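Local coordinates for transcriptional regulator, crp family (Thermotoga maritima, PDB 1O5L), which probably binds DNA as a transcription factor of the CRP family, carrying a cyclic nucleotide-binding domain ahead of a helix-turn-helix domain, at residues Val130-Glu133 against Lys134-Leu138. Sequence-based numbering, arbitrary orientation.
Sequences VVSE and KLFFL
Phe136 touches Ser132, one turn earlier on the long helix 114-139, through both its backbone and its ring. Phe136 CB lies 3.7 Å from both Ser132 O and Glu133 O, and Ser132 O also accepts the backbone N-H of Phe136 at 3.0 Å. Phe136 CG follows at 3.8 Å from Ser132 O. Phe136 CD2 comes closer, 3.4 Å from Ser132 O, which approaches the ring obliquely. Farther out, Phe136 CE2 meets Ser132 OG at 3.9 Å; that hydroxyl is carried to the ring by a chi1 of 175°, which sets it beside the carbonyl carbon. A small serine suits this buried place, since Phe78 of the second subunit packs against it while His55 of that subunit meets the Phe136 ring with the planes at about 35°. Phe137 repeats only the backbone bond and the ring-to-carbonyl approach: its N-H bonds to Glu133 O, and Phe137 CD2 lies 3.0 Å from that oxygen, a tight approach. The extended Glu133 chain instead carries its carboxylate back to Arg129 in a salt bridge, a fitting role for a charged residue on a partly exposed flank. Leu135 N donates to Val131 O at 2.9 Å, and these aliphatic side chains pack crosswise, Val131 on Leu135 and Leu135 on Val131 of the second subunit. Four i to i+4 bonds thus occupy the carbonyls of Val130 to Glu133, while Val131, Leu135 and the Phe136 ring meet the second subunit, as in the long dimerisation helix of CRP proteins.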
loop_
_atom_site.group_PDB
_atom_site.type_symbol
_atom_site.label_atom_id
_atom_site.label_comp_id
_atom_site.label_asym_id
_atom_site.label_seq_id
_atom_site.Cartn_x
_atom_site.Cartn_y
_atom_site.Cartn_z
ATOM N N VAL A 130 1.518 -2.754 8.934
ATOM C CA VAL A 130 2.658 -3.023 9.799
ATOM C C VAL A 130 3.566 -1.778 10.029
ATOM O O VAL A 130 3.929 -1.484 11.154
ATOM C CB VAL A 130 3.471 -4.210 9.243
ATOM C CG1 VAL A 130 4.916 -4.152 9.696
ATOM C CG2 VAL A 130 2.822 -5.523 9.668
ATOM N N VAL A 131 3.900 -1.068 8.956
ATOM C CA VAL A 131 4.737 0.124 9.054
ATOM C C VAL A 131 3.963 1.274 9.772
ATOM O O VAL A 131 4.516 2.009 10.592
ATOM C CB VAL A 131 5.310 0.500 7.664
ATOM C CG1 VAL A 131 4.231 0.832 6.680
ATOM C CG2 VAL A 131 6.188 1.703 7.748
ATOM N N SER A 132 2.667 1.371 9.504
ATOM C CA SER A 132 1.819 2.389 10.106
ATOM C C SER A 132 1.690 2.246 11.631
ATOM O O SER A 132 1.793 3.238 12.362
ATOM C CB SER A 132 0.446 2.396 9.426
ATOM O OG SER A 132 -0.455 3.314 10.059
ATOM N N GLU A 133 1.477 1.016 12.089
ATOM C CA GLU A 133 1.329 0.685 13.511
ATOM C C GLU A 133 2.643 0.884 14.259
ATOM O O GLU A 133 2.654 1.436 15.343
ATOM C CB GLU A 133 0.782 -0.761 13.702
ATOM C CG GLU A 133 -0.727 -0.865 13.412
ATOM C CD GLU A 133 -1.319 -2.271 13.501
ATOM O OE1 GLU A 133 -0.640 -3.192 13.985
ATOM O OE2 GLU A 133 -2.494 -2.452 13.085
ATOM N N LYS A 134 3.746 0.455 13.654
ATOM C CA LYS A 134 5.078 0.713 14.184
ATOM C C LYS A 134 5.339 2.218 14.337
ATOM O O LYS A 134 5.811 2.672 15.388
ATOM C CB LYS A 134 6.144 0.070 13.267
ATOM C CG LYS A 134 7.589 0.180 13.807
ATOM C CD LYS A 134 8.591 -0.695 13.048
ATOM C CE LYS A 134 10.023 -0.402 13.475
ATOM N NZ LYS A 134 11.043 -1.056 12.628
ATOM N N LEU A 135 5.032 2.985 13.285
ATOM C CA LEU A 135 5.205 4.432 13.309
ATOM C C LEU A 135 4.374 5.114 14.381
ATOM O O LEU A 135 4.857 6.051 14.991
ATOM C CB LEU A 135 4.874 5.064 11.940
ATOM C CG LEU A 135 5.141 6.566 11.753
ATOM C CD1 LEU A 135 6.590 6.955 12.127
ATOM C CD2 LEU A 135 4.856 6.979 10.310
ATOM N N PHE A 136 3.130 4.675 14.584
ATOM C CA PHE A 136 2.282 5.214 15.673
ATOM C C PHE A 136 2.879 4.883 17.049
ATOM O O PHE A 136 2.912 5.741 17.930
ATOM C CB PHE A 136 0.838 4.667 15.634
ATOM C CG PHE A 136 -0.127 5.476 14.784
ATOM C CD1 PHE A 136 -0.375 6.829 15.052
ATOM C CD2 PHE A 136 -0.824 4.864 13.727
ATOM C CE1 PHE A 136 -1.279 7.573 14.249
ATOM C CE2 PHE A 136 -1.740 5.601 12.918
ATOM C CZ PHE A 136 -1.964 6.947 13.182
ATOM N N PHE A 137 3.326 3.639 17.248
ATOM C CA PHE A 137 3.857 3.236 18.564
ATOM C C PHE A 137 5.110 4.040 18.938
ATOM O O PHE A 137 5.326 4.340 20.090
ATOM C CB PHE A 137 4.213 1.754 18.625
ATOM C CG PHE A 137 3.046 0.816 18.554
ATOM C CD1 PHE A 137 1.929 0.983 19.364
ATOM C CD2 PHE A 137 3.121 -0.312 17.752
ATOM C CE1 PHE A 137 0.863 0.063 19.339
ATOM C CE2 PHE A 137 2.060 -1.240 17.699
ATOM C CZ PHE A 137 0.933 -1.051 18.506
ATOM N N LEU A 138 5.927 4.384 17.957
ATOM C CA LEU A 138 7.136 5.171 18.192
ATOM C C LEU A 138 6.907 6.701 18.318
ATOM O O LEU A 138 7.828 7.405 18.704
ATOM C CB LEU A 138 8.169 4.881 17.091
ATOM C CG LEU A 138 8.748 3.459 17.162
ATOM C CD1 LEU A 138 9.593 3.178 15.963
ATOM C CD2 LEU A 138 9.555 3.236 18.439
#